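Local atomic coordinates of benzoylformate Decarboxylase (Polynucleobacter necessarius, PDB entry 4K9Q), a protein that binds thiamine diphosphate and magnesium and probably catalyses the non-oxidative decarboxylation of benzoylformate to benzaldehyde and carbon dioxide. Residues A191-P200 against L325-N333; A213-A221 against T237-L245. One frame throughout, in Å; residues are numbered along the deposited sequence. Where two conformers were deposited one is given.

Interaction 1: residues A191-P200 against L325-N333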
ATOM      1  N   ALA A 191     -11.606  38.814   0.964  1.00 15.91           N
ATOM      2  CA  ALA A 191     -11.394  40.256   0.837  1.00 18.47           C
ATOM      3  C   ALA A 191     -12.277  41.017   1.822  1.00 21.59           C
ATOM      4  O   ALA A 191     -11.836  41.978   2.451  1.00 19.29           O
ATOM      5  CB  ALA A 191     -11.665  40.708  -0.589  1.00 19.06           C
ATOM      6  N   GLN A 192     -13.520  40.574   1.966  1.00 19.19           N
ATOM      7  CA  GLN A 192     -14.435  41.199   2.917  1.00 23.33           C
ATOM      8  C   GLN A 192     -13.897  41.109   4.345  1.00 21.23           C
ATOM      9  O   GLN A 192     -13.942  42.086   5.099  1.00 19.74           O
ATOM     10  CB  GLN A 192     -15.820  40.561   2.836  1.00 26.50           C
ATOM     11  CG  GLN A 192     -16.580  40.883   1.558  1.00 32.30           C
ATOM     12  CD  GLN A 192     -17.854  40.060   1.405  0.70 33.56           C
ATOM     13  OE1 GLN A 192     -18.183  39.229   2.254  0.70 36.73           O
ATOM     14  NE2 GLN A 192     -18.575  40.291   0.313  0.70 40.63           N
ATOM     15  N   ARG A 193     -13.397  39.933   4.720  1.00 18.40           N
ATOM     16  CA  ARG A 193     -12.821  39.747   6.055  1.00 21.01           C
ATOM     17  C   ARG A 193     -11.647  40.688   6.248  1.00 18.36           C
ATOM     18  O   ARG A 193     -11.522  41.345   7.282  1.00 20.50           O
ATOM     19  CB  ARG A 193     -12.369  38.297   6.263  1.00 18.80           C
ATOM     20  CG  ARG A 193     -13.504  37.292   6.283  1.00 18.69           C
ATOM     21  CD  ARG A 193     -14.047  37.099   7.682  1.00 22.26           C
ATOM     22  NE  ARG A 193     -13.058  36.495   8.576  1.00 24.68           N
ATOM     23  CZ  ARG A 193     -12.787  35.193   8.617  1.00 23.64           C
ATOM     24  NH1 ARG A 193     -13.425  34.356   7.807  1.00 21.44           N
ATOM     25  NH2 ARG A 193     -11.871  34.728   9.459  1.00 24.45           N
ATOM     26  N   ILE A 194     -10.780  40.759   5.244  1.00 17.79           N
ATOM     27  CA  ILE A 194      -9.583  41.587   5.347  1.00 15.96           C
ATOM     28  C   ILE A 194      -9.944  43.068   5.470  1.00 20.11           C
ATOM     29  O   ILE A 194      -9.409  43.783   6.316  1.00 20.95           O
ATOM     30  CB  ILE A 194      -8.642  41.368   4.147  1.00 16.40           C
ATOM     31  CG1 ILE A 194      -8.080  39.944   4.187  1.00 17.16           C
ATOM     32  CG2 ILE A 194      -7.520  42.388   4.161  1.00 18.37           C
ATOM     33  CD1 ILE A 194      -7.358  39.536   2.916  1.00 17.38           C
ATOM     34  N   THR A 195     -10.871  43.513   4.629  1.00 22.04           N
ATOM     35  CA  THR A 195     -11.301  44.906   4.623  1.00 20.27           C
ATOM     36  C   THR A 195     -11.904  45.309   5.967  1.00 24.33           C
ATOM     37  O   THR A 195     -11.695  46.426   6.442  1.00 26.24           O
ATOM     38  CB  THR A 195     -12.314  45.164   3.480  1.00 21.43           C
ATOM     39  OG1 THR A 195     -11.649  45.002   2.221  1.00 25.66           O
ATOM     40  CG2 THR A 195     -12.876  46.569   3.564  1.00 29.88           C
ATOM     41  N   ALA A 196     -12.631  44.388   6.589  1.00 22.92           N
ATOM     42  CA  ALA A 196     -13.293  44.663   7.867  1.00 23.59           C
ATOM     43  C   ALA A 196     -12.363  44.601   9.079  1.00 24.15           C
ATOM     44  O   ALA A 196     -12.691  45.131  10.146  1.00 22.26           O
ATOM     45  CB  ALA A 196     -14.453  43.717   8.067  1.00 21.29           C
ATOM     46  N   SER A 197     -11.215  43.946   8.929  1.00 20.27           N
ATOM     47  CA  SER A 197     -10.294  43.776  10.051  1.00 19.15           C
ATOM     48  C   SER A 197      -9.642  45.092  10.468  1.00 22.73           C
ATOM     49  O   SER A 197      -9.429  45.978   9.640  1.00 21.63           O
ATOM     50  CB  SER A 197      -9.218  42.738   9.711  1.00 18.67           C
ATOM     51  OG  SER A 197      -8.301  43.252   8.763  1.00 20.60           O
ATOM     52  N   LYS A 198      -9.315  45.196  11.754  1.00 20.87           N
ATOM     53  CA  LYS A 198      -8.717  46.409  12.310  1.00 20.23           C
ATOM     54  C   LYS A 198      -7.201  46.403  12.163  1.00 24.77           C
ATOM     55  O   LYS A 198      -6.582  47.426  11.854  1.00 24.78           O
ATOM     56  CB  LYS A 198      -9.074  46.542  13.793  1.00 26.62           C
ATOM     57  CG  LYS A 198     -10.555  46.742  14.087  1.00 39.58           C
ATOM     58  CD  LYS A 198     -11.033  48.131  13.676  1.00 41.10           C
ATOM     59  CE  LYS A 198     -11.801  48.091  12.366  1.00 41.73           C
ATOM     60  NZ  LYS A 198     -13.018  47.233  12.481  1.00 43.42           N
ATOM     61  N   ASN A 199      -6.603  45.239  12.391  1.00 21.67           N
ATOM     62  CA  ASN A 199      -5.154  45.136  12.460  1.00 19.66           C
ATOM     63  C   ASN A 199      -4.676  43.795  11.914  1.00 19.47           C
ATOM     64  O   ASN A 199      -4.187  42.952  12.667  1.00 20.37           O
ATOM     65  CB  ASN A 199      -4.705  45.289  13.913  1.00 19.93           C
ATOM     66  CG  ASN A 199      -3.244  45.669  14.037  0.49 25.59           C
ATOM     67  OD1 ASN A 199      -2.586  46.010  13.048  1.00 36.04           O
ATOM     68  ND2 ASN A 199      -2.730  45.631  15.259  1.00 33.32           N
ATOM     69  N   PRO A 200      -4.830  43.585  10.601  1.00 19.92           N
ATOM     70  CA  PRO A 200      -4.464  42.296  10.001  1.00 17.92           C
ATOM     71  C   PRO A 200      -2.957  42.051  10.044  1.00 17.38           C
ATOM     72  O   PRO A 200      -2.168  43.000  10.058  1.00 18.20           O
ATOM     73  CB  PRO A 200      -4.930  42.445   8.549  1.00 19.16           C
ATOM     74  CG  PRO A 200      -4.904  43.916   8.299  1.00 21.36           C
ATOM     75  CD  PRO A 200      -5.326  44.540   9.596  1.00 20.19           C
ATOM     76  N   LEU A 325      -9.723  43.735  -4.871  1.00 25.84           N
ATOM     77  CA  LEU A 325     -10.891  43.909  -4.005  1.00 24.49           C
ATOM     78  C   LEU A 325     -10.597  44.596  -2.677  1.00 25.44           C
ATOM     79  O   LEU A 325     -11.498  44.771  -1.859  1.00 29.52           O
ATOM     80  CB  LEU A 325     -11.548  42.556  -3.725  1.00 23.65           C
ATOM     81  CG  LEU A 325     -11.991  41.747  -4.940  1.00 25.91           C
ATOM     82  CD1 LEU A 325     -12.680  40.454  -4.499  1.00 25.52           C
ATOM     83  CD2 LEU A 325     -12.910  42.582  -5.829  1.00 27.90           C
ATOM     84  N   ILE A 326      -9.343  44.973  -2.455  1.00 23.06           N
ATOM     85  CA  ILE A 326      -8.950  45.566  -1.183  1.00 25.15           C
ATOM     86  C   ILE A 326      -8.484  47.003  -1.370  1.00 28.62           C
ATOM     87  O   ILE A 326      -7.717  47.299  -2.284  1.00 29.99           O
ATOM     88  CB  ILE A 326      -7.842  44.729  -0.513  1.00 27.86           C
ATOM     89  CG1 ILE A 326      -8.401  43.370  -0.088  1.00 28.62           C
ATOM     90  CG2 ILE A 326      -7.271  45.454   0.684  1.00 33.68           C
ATOM     91  CD1 ILE A 326      -7.353  42.433   0.452  1.00 36.41           C
ATOM     92  N   ASP A 327      -8.950  47.895  -0.500  1.00 31.50           N
ATOM     93  CA  ASP A 327      -8.575  49.305  -0.579  1.00 30.32           C
ATOM     94  C   ASP A 327      -7.290  49.615   0.182  1.00 24.29           C
ATOM     95  O   ASP A 327      -6.990  48.992   1.204  1.00 27.35           O
ATOM     96  CB  ASP A 327      -9.706  50.197  -0.062  0.51 35.34           C
ATOM     97  CG  ASP A 327     -10.858  50.311  -1.045  1.00 44.76           C
ATOM     98  OD1 ASP A 327     -10.600  50.336  -2.269  1.00 43.04           O
ATOM     99  OD2 ASP A 327     -12.020  50.377  -0.589  1.00 50.49           O
ATOM    100  N   GLN A 328      -6.545  50.591  -0.324  1.00 26.48           N
ATOM    101  CA  GLN A 328      -5.332  51.060   0.332  1.00 25.52           C
ATOM    102  C   GLN A 328      -5.586  51.544   1.756  1.00 29.73           C
ATOM    103  O   GLN A 328      -6.531  52.286   2.006  1.00 31.18           O
ATOM    104  CB  GLN A 328      -4.711  52.194  -0.476  1.00 26.87           C
ATOM    105  CG  GLN A 328      -3.464  52.768   0.160  1.00 31.52           C
ATOM    106  CD  GLN A 328      -2.302  51.793   0.137  1.00 32.09           C
ATOM    107  OE1 GLN A 328      -1.898  51.312  -0.926  1.00 30.90           O
ATOM    108  NE2 GLN A 328      -1.761  51.494   1.312  1.00 26.41           N
ATOM    109  N   ARG A 329      -4.735  51.128   2.687  1.00 28.08           N
ATOM    110  CA  ARG A 329      -4.792  51.643   4.056  1.00 30.12           C
ATOM    111  C   ARG A 329      -3.676  52.643   4.335  1.00 34.02           C
ATOM    112  O   ARG A 329      -2.642  52.631   3.667  1.00 34.60           O
ATOM    113  CB  ARG A 329      -4.704  50.505   5.061  1.00 30.81           C
ATOM    114  CG  ARG A 329      -5.798  49.487   4.922  1.00 31.25           C
ATOM    115  CD  ARG A 329      -5.767  48.531   6.083  1.00 36.25           C
ATOM    116  NE  ARG A 329      -6.952  47.689   6.101  1.00 33.38           N
ATOM    117  CZ  ARG A 329      -7.479  47.175   7.206  1.00 30.77           C
ATOM    118  NH1 ARG A 329      -6.922  47.422   8.383  1.00 27.46           N
ATOM    119  NH2 ARG A 329      -8.564  46.417   7.129  1.00 26.60           N
ATOM    120  N   GLU A 330      -3.890  53.509   5.324  1.00 40.84           N
ATOM    121  CA  GLU A 330      -2.861  54.458   5.736  1.00 43.34           C
ATOM    122  C   GLU A 330      -1.815  53.760   6.599  1.00 42.15           C
ATOM    123  O   GLU A 330      -2.104  52.735   7.224  1.00 44.93           O
ATOM    124  CB  GLU A 330      -3.479  55.640   6.489  0.70 39.66           C
ATOM    125  CG  GLU A 330      -4.214  56.630   5.595  0.50 39.17           C
ATOM    126  CD  GLU A 330      -4.712  57.848   6.352  0.34 39.02           C
ATOM    127  OE1 GLU A 330      -4.957  57.735   7.571  0.32 35.35           O
ATOM    128  OE2 GLU A 330      -4.853  58.920   5.726  0.27 38.31           O
ATOM    129  N   LYS A 331      -0.597  54.299   6.616  1.00 44.39           N
ATOM    130  CA  LYS A 331       0.464  53.745   7.454  1.00 44.89           C
ATOM    131  C   LYS A 331      -0.037  53.662   8.889  1.00 49.23           C
ATOM    132  O   LYS A 331      -0.637  54.610   9.397  1.00 54.34           O
ATOM    133  CB  LYS A 331       1.736  54.592   7.374  0.50 40.87           C
ATOM    134  CG  LYS A 331       2.644  54.250   6.200  0.54 38.92           C
ATOM    135  CD  LYS A 331       2.062  54.728   4.882  0.50 36.66           C
ATOM    136  CE  LYS A 331       2.836  54.163   3.700  0.50 37.81           C
ATOM    137  NZ  LYS A 331       4.292  54.460   3.790  0.22 35.18           N
ATOM    138  N   ASN A 332       0.190  52.526   9.537  1.00 48.01           N
ATOM    139  CA  ASN A 332      -0.372  52.294  10.865  1.00 48.82           C
ATOM    140  C   ASN A 332       0.678  51.955  11.920  1.00 48.83           C
ATOM    141  O   ASN A 332       0.455  51.102  12.785  1.00 46.87           O
ATOM    142  CB  ASN A 332      -1.441  51.198  10.809  1.00 49.81           C
ATOM    143  CG  ASN A 332      -0.955  49.949  10.104  0.71 41.02           C
ATOM    144  OD1 ASN A 332       0.220  49.841   9.750  0.61 42.26           O
ATOM    145  ND2 ASN A 332      -1.855  48.995   9.897  0.47 41.12           N
ATOM    146  N   ASN A 333       1.815  52.637  11.847  1.00 40.88           N
ATOM    147  CA  ASN A 333       2.912  52.431  12.792  1.00 44.29           C
ATOM    148  C   ASN A 333       3.335  50.964  12.953  1.00 38.49           C
ATOM    149  O   ASN A 333       3.680  50.522  14.049  1.00 41.22           O
ATOM    150  CB  ASN A 333       2.615  53.089  14.152  0.25 40.87           C
ATOM    151  CG  ASN A 333       1.851  52.180  15.098  0.33 41.50           C
ATOM    152  OD1 ASN A 333       2.389  51.729  16.109  0.23 42.16           O
ATOM    153  ND2 ASN A 333       0.587  51.919  14.784  0.35 43.58           N
TER

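Interaction 2: residues A213-A221 against T237-L245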
ATOM      1  N   ALA A 213       5.468  34.944  -7.320  1.00 13.74           N
ATOM      2  CA  ALA A 213       4.526  35.961  -6.844  1.00 13.82           C
ATOM      3  C   ALA A 213       5.182  37.045  -5.989  1.00 15.30           C
ATOM      4  O   ALA A 213       4.496  37.781  -5.285  1.00 17.30           O
ATOM      5  CB  ALA A 213       3.390  35.299  -6.065  1.00 13.92           C
ATOM      6  N   TRP A 214       6.508  37.121  -6.044  1.00 16.83           N
ATOM      7  CA  TRP A 214       7.288  38.044  -5.219  1.00 17.15           C
ATOM      8  C   TRP A 214       6.704  39.460  -5.234  1.00 19.06           C
ATOM      9  O   TRP A 214       6.368  40.019  -4.184  1.00 15.73           O
ATOM     10  CB  TRP A 214       8.737  38.044  -5.723  1.00 15.42           C
ATOM     11  CG  TRP A 214       9.715  38.869  -4.956  1.00 14.28           C
ATOM     12  CD1 TRP A 214      10.036  40.178  -5.178  1.00 17.14           C
ATOM     13  CD2 TRP A 214      10.543  38.432  -3.866  1.00 13.48           C
ATOM     14  NE1 TRP A 214      11.001  40.585  -4.286  1.00 18.00           N
ATOM     15  CE2 TRP A 214      11.330  39.534  -3.471  1.00 17.23           C
ATOM     16  CE3 TRP A 214      10.688  37.219  -3.184  1.00 15.84           C
ATOM     17  CZ2 TRP A 214      12.255  39.459  -2.418  1.00 15.34           C
ATOM     18  CZ3 TRP A 214      11.624  37.142  -2.139  1.00 12.67           C
ATOM     19  CH2 TRP A 214      12.384  38.258  -1.769  1.00 13.23           C
ATOM     20  N   SER A 215       6.551  40.031  -6.427  1.00 18.01           N
ATOM     21  CA  SER A 215       6.083  41.407  -6.538  0.54 19.26           C
ATOM     22  C   SER A 215       4.624  41.552  -6.115  1.00 16.78           C
ATOM     23  O   SER A 215       4.242  42.574  -5.539  1.00 17.98           O
ATOM     24  CB  SER A 215       6.275  41.935  -7.957  0.54 20.01           C
ATOM     25  OG  SER A 215       5.407  41.281  -8.858  0.54 21.82           O
ATOM     26  N   ASP A 216       3.815  40.534  -6.389  1.00 17.84           N
ATOM     27  CA  ASP A 216       2.409  40.540  -5.996  1.00 16.82           C
ATOM     28  C   ASP A 216       2.232  40.466  -4.482  1.00 15.33           C
ATOM     29  O   ASP A 216       1.297  41.037  -3.934  1.00 16.97           O
ATOM     30  CB  ASP A 216       1.664  39.393  -6.673  1.00 18.73           C
ATOM     31  CG  ASP A 216       1.954  39.322  -8.160  1.00 26.19           C
ATOM     32  OD1 ASP A 216       2.897  38.593  -8.550  1.00 24.97           O
ATOM     33  OD2 ASP A 216       1.253  40.012  -8.931  1.00 24.64           O
ATOM     34  N   GLY A 217       3.136  39.761  -3.808  1.00 15.65           N
ATOM     35  CA  GLY A 217       3.119  39.712  -2.355  1.00 15.47           C
ATOM     36  C   GLY A 217       3.488  41.063  -1.766  1.00 16.05           C
ATOM     37  O   GLY A 217       2.932  41.474  -0.747  1.00 16.65           O
ATOM     38  N   ILE A 218       4.425  41.761  -2.405  1.00 14.33           N
ATOM     39  CA  ILE A 218       4.820  43.094  -1.957  1.00 14.07           C
ATOM     40  C   ILE A 218       3.662  44.072  -2.141  1.00 16.33           C
ATOM     41  O   ILE A 218       3.323  44.837  -1.230  1.00 15.70           O
ATOM     42  CB  ILE A 218       6.048  43.606  -2.716  1.00 14.94           C
ATOM     43  CG1 ILE A 218       7.278  42.766  -2.354  1.00 14.42           C
ATOM     44  CG2 ILE A 218       6.313  45.076  -2.374  1.00 18.54           C
ATOM     45  CD1 ILE A 218       8.463  43.036  -3.251  1.00 16.02           C
ATOM     46  N   ALA A 219       3.046  44.032  -3.320  1.00 17.26           N
ATOM     47  CA  ALA A 219       1.903  44.898  -3.594  1.00 15.50           C
ATOM     48  C   ALA A 219       0.785  44.703  -2.573  1.00 17.32           C
ATOM     49  O   ALA A 219       0.218  45.677  -2.067  1.00 19.41           O
ATOM     50  CB  ALA A 219       1.390  44.676  -5.013  1.00 21.47           C
ATOM     51  N   PHE A 220       0.470  43.446  -2.272  1.00 16.72           N
ATOM     52  CA  PHE A 220      -0.597  43.114  -1.333  1.00 16.91           C
ATOM     53  C   PHE A 220      -0.292  43.666   0.059  1.00 18.75           C
ATOM     54  O   PHE A 220      -1.135  44.295   0.685  1.00 18.37           O
ATOM     55  CB  PHE A 220      -0.785  41.593  -1.275  1.00 17.85           C
ATOM     56  CG  PHE A 220      -2.072  41.164  -0.626  1.00 19.27           C
ATOM     57  CD1 PHE A 220      -3.285  41.388  -1.257  1.00 20.49           C
ATOM     58  CD2 PHE A 220      -2.068  40.538   0.608  1.00 18.42           C
ATOM     59  CE1 PHE A 220      -4.482  40.995  -0.665  1.00 25.38           C
ATOM     60  CE2 PHE A 220      -3.259  40.141   1.211  1.00 23.32           C
ATOM     61  CZ  PHE A 220      -4.468  40.372   0.573  1.00 24.66           C
ATOM     62  N   ALA A 221       0.922  43.424   0.541  1.00 13.22           N
ATOM     63  CA  ALA A 221       1.328  43.872   1.867  1.00 15.00           C
ATOM     64  C   ALA A 221       1.306  45.397   1.973  1.00 16.96           C
ATOM     65  O   ALA A 221       0.907  45.954   2.996  1.00 18.58           O
ATOM     66  CB  ALA A 221       2.727  43.349   2.197  1.00 16.99           C
ATOM     67  N   THR A 237      12.614  32.135   0.414  1.00 11.73           N
ATOM     68  CA  THR A 237      12.227  33.468   0.853  1.00 11.42           C
ATOM     69  C   THR A 237      10.936  33.937   0.177  1.00 11.92           C
ATOM     70  O   THR A 237      10.857  33.980  -1.046  1.00 11.63           O
ATOM     71  CB  THR A 237      13.354  34.469   0.526  1.00 11.53           C
ATOM     72  OG1 THR A 237      14.600  33.961   1.029  1.00 14.04           O
ATOM     73  CG2 THR A 237      13.059  35.822   1.149  1.00 10.97           C
ATOM     74  N   PRO A 238       9.908  34.284   0.973  1.00  9.82           N
ATOM     75  CA  PRO A 238       8.672  34.727   0.325  1.00 13.57           C
ATOM     76  C   PRO A 238       8.478  36.250   0.259  1.00 14.81           C
ATOM     77  O   PRO A 238       7.534  36.697  -0.388  1.00 16.30           O
ATOM     78  CB  PRO A 238       7.588  34.112   1.216  1.00 15.47           C
ATOM     79  CG  PRO A 238       8.200  34.101   2.567  1.00 17.97           C
ATOM     80  CD  PRO A 238       9.688  33.882   2.371  1.00 11.50           C
ATOM     81  N   PHE A 239       9.334  37.024   0.914  1.00 11.82           N
ATOM     82  CA  PHE A 239       9.138  38.470   0.996  1.00 14.25           C
ATOM     83  C   PHE A 239      10.498  39.155   1.233  1.00 13.09           C
ATOM     84  O   PHE A 239      11.352  38.621   1.950  1.00 14.50           O
ATOM     85  CB  PHE A 239       8.161  38.768   2.143  1.00 13.76           C
ATOM     86  CG  PHE A 239       7.637  40.186   2.174  1.00 14.79           C
ATOM     87  CD1 PHE A 239       8.193  41.128   3.027  1.00 13.89           C
ATOM     88  CD2 PHE A 239       6.561  40.557   1.384  1.00 16.23           C
ATOM     89  CE1 PHE A 239       7.703  42.431   3.076  1.00 14.05           C
ATOM     90  CE2 PHE A 239       6.061  41.858   1.429  1.00 18.42           C
ATOM     91  CZ  PHE A 239       6.635  42.795   2.277  1.00 14.70           C
ATOM     92  N   PRO A 240      10.720  40.332   0.621  1.00 13.13           N
ATOM     93  CA  PRO A 240      12.025  40.980   0.823  1.00 14.24           C
ATOM     94  C   PRO A 240      12.271  41.265   2.302  1.00 14.64           C
ATOM     95  O   PRO A 240      11.464  41.921   2.966  1.00 13.23           O
ATOM     96  CB  PRO A 240      11.902  42.289   0.033  1.00 16.52           C
ATOM     97  CG  PRO A 240      10.425  42.493  -0.183  1.00 14.52           C
ATOM     98  CD  PRO A 240       9.850  41.105  -0.283  1.00 15.46           C
ATOM     99  N   GLU A 241      13.386  40.770   2.824  1.00 11.55           N
ATOM    100  CA  GLU A 241      13.572  40.754   4.272  1.00 13.56           C
ATOM    101  C   GLU A 241      14.102  42.071   4.840  1.00 13.23           C
ATOM    102  O   GLU A 241      14.227  42.229   6.062  1.00 15.23           O
ATOM    103  CB  GLU A 241      14.425  39.548   4.681  1.00 13.64           C
ATOM    104  CG  GLU A 241      13.722  38.250   4.265  1.00 12.97           C
ATOM    105  CD  GLU A 241      14.455  36.988   4.661  1.00 16.80           C
ATOM    106  OE1 GLU A 241      15.690  37.033   4.863  1.00 15.69           O
ATOM    107  OE2 GLU A 241      13.778  35.938   4.759  1.00 16.59           O
ATOM    108  N   ASP A 242      14.407  43.015   3.954  1.00 16.18           N
ATOM    109  CA  ASP A 242      14.742  44.365   4.401  1.00 18.35           C
ATOM    110  C   ASP A 242      13.593  45.363   4.153  1.00 20.03           C
ATOM    111  O   ASP A 242      13.738  46.561   4.394  1.00 21.15           O
ATOM    112  CB  ASP A 242      16.051  44.848   3.766  1.00 22.45           C
ATOM    113  CG  ASP A 242      16.020  44.803   2.252  1.00 24.05           C
ATOM    114  OD1 ASP A 242      15.028  44.286   1.684  0.80 27.21           O
ATOM    115  OD2 ASP A 242      16.991  45.275   1.625  0.61 27.11           O
ATOM    116  N   HIS A 243      12.453  44.864   3.693  1.00 19.22           N
ATOM    117  CA  HIS A 243      11.281  45.710   3.485  1.00 15.55           C
ATOM    118  C   HIS A 243      10.776  46.201   4.844  1.00 17.93           C
ATOM    119  O   HIS A 243      10.752  45.440   5.817  1.00 15.93           O
ATOM    120  CB  HIS A 243      10.189  44.918   2.766  1.00 15.22           C
ATOM    121  CG  HIS A 243       9.060  45.758   2.257  1.00 17.24           C
ATOM    122  ND1 HIS A 243       8.069  46.254   3.076  1.00 19.39           N
ATOM    123  CD2 HIS A 243       8.761  46.181   1.006  1.00 19.11           C
ATOM    124  CE1 HIS A 243       7.207  46.948   2.351  1.00 19.75           C
ATOM    125  NE2 HIS A 243       7.605  46.917   1.091  1.00 17.34           N
ATOM    126  N   PRO A 244      10.381  47.483   4.927  1.00 18.75           N
ATOM    127  CA  PRO A 244       9.935  48.056   6.205  1.00 20.56           C
ATOM    128  C   PRO A 244       8.816  47.273   6.890  1.00 16.85           C
ATOM    129  O   PRO A 244       8.701  47.318   8.114  1.00 20.00           O
ATOM    130  CB  PRO A 244       9.444  49.456   5.817  1.00 19.27           C
ATOM    131  CG  PRO A 244       9.335  49.448   4.314  1.00 28.55           C
ATOM    132  CD  PRO A 244      10.386  48.487   3.852  1.00 21.36           C
ATOM    133  N   LEU A 245       8.001  46.565   6.118  1.00 14.98           N
ATOM    134  CA  LEU A 245       6.898  45.819   6.706  1.00 15.00           C
ATOM    135  C   LEU A 245       7.337  44.464   7.264  1.00 15.57           C
ATOM    136  O   LEU A 245       6.615  43.851   8.057  1.00 14.61           O
ATOM    137  CB  LEU A 245       5.763  45.641   5.693  1.00 17.14           C
ATOM    138  CG  LEU A 245       5.025  46.907   5.253  1.00 17.94           C
ATOM    139  CD1 LEU A 245       3.943  46.561   4.239  1.00 18.65           C
ATOM    140  CD2 LEU A 245       4.413  47.603   6.458  1.00 19.85           C
TER
HETATM  141  O   HOH W   1       6.187  38.869  -1.508  1.00 15.74           O

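Interaction 1: residues A191-P200 against L325-N333
Arg329 drives its guanidinium group against the carbonyl groups at and just beyond the C-terminal end of helix 184-196. NH2 donates to Ser197 O at 2.7 Å, with an N-H...O angle of 157°, and this oxygen lies close to the guanidinium plane. The neighbouring NH1 adds a weak second bond to the same oxygen, so Ser197 O meets the forked edge of the group. Pro200, its side chain running against that of the arginine, brings the CG corner of its ring over the rim of one guanidinium face, 4.0 Å above the plane. The arginine gets there with an extended chain, straight from CG to NE, after CG has turned anti to the carbonyl carbon (chi1 -59°).

At the other end of the contact the joint is apolar. The methyl of Ala191 meets Leu325 CB at 3.6 Å, and Ile326 pushes its CD1 against Ile194 CG2 (3.7 Å), the two isoleucine side chains crossing at about a right angle.

A second shell shapes the helix end that receives the arginine. Ser197, the first residue to leave helical geometry, folds OG back to Ile194 O at 2.7 Å, its chi1 of 72° placing the hydroxyl between the backbone N and carbonyl carbon; Ile194 O also accepts Ser197 N. Beyond it, Asp265 accepts from the backbone N of Lys198 and Asn199. On the other segment, Arg329 makes backbone bonds with Arg223.

Ile326 packs against both helices, 184-196 and 214-224, and Arg329 ties the loop following helix 315-323 to the end of the first. That helix leads into strand 201-204, first in sequence but interior in a parallel sheet ordered 3-2-1-4-5-6, the Rossmann-like topology of the central domain in this family of thiamine diphosphate enzymes.

Interaction 2: residues A213-A221 against T237-L245
Trp214 O takes the helical N-H of Ile218 at 3.2 Å and also a proton from a water, 2.9 Å from the same oxygen. That water gives its other proton to Pro238 O at 2.8 Å, bridging helix to loop. From the same residue, the indole of Trp214 reaches across the loop, CG anti to the backbone N (chi1 -177°). Pro240 CD sits on one face in an off-centre CH-pi contact, 4.1 Å from the centroid of the six-membered ring, while Thr237 O lies at the indole edge.

Helix 214-224 is the main helix of the crossover from strand 201-204 to strand 228-230 in the Rossmann-like central domain, and residues 237-245 carry the chain on, by a type I turn, to the edge strand 246-249. Pro240 is wedged here: its CG touches Ile218 CD1 at 3.7 Å, and its CD rests over a face of the Phe239 ring. The edge of that phenyl ring meets Gly217 O, and its CE2 reaches Ala221 CB at 3.7 Å. Phe239 CZ in turn backs one face of His243, with Pro244 CD on the opposite face; in the imidazole plane ND1 accepts Leu245 N (3.1 Å), while NE2 is hydrogen-bonded to Glu222 of helix 214-224.

Overall arrangement
Both interactions involve helices of the central domain, and helix 214-224 links them: residues 214-221 belong to it, and its Phe220 is where the two contacts meet, CE1 lying 3.4 Å from Ile326 CD1. Interaction 2 is nested inside the chain loop that interaction 1 closes, and their centres are about 17 Å apart. Interaction 2 is buried, joined by aromatic and proline packing with one bridging water; interaction 1, farther from the centre of the chain and partly exposed, relies on an arginine bonded to a carbonyl just past a helix end, beside a small apolar patch. Neither touches another subunit or an annotated site.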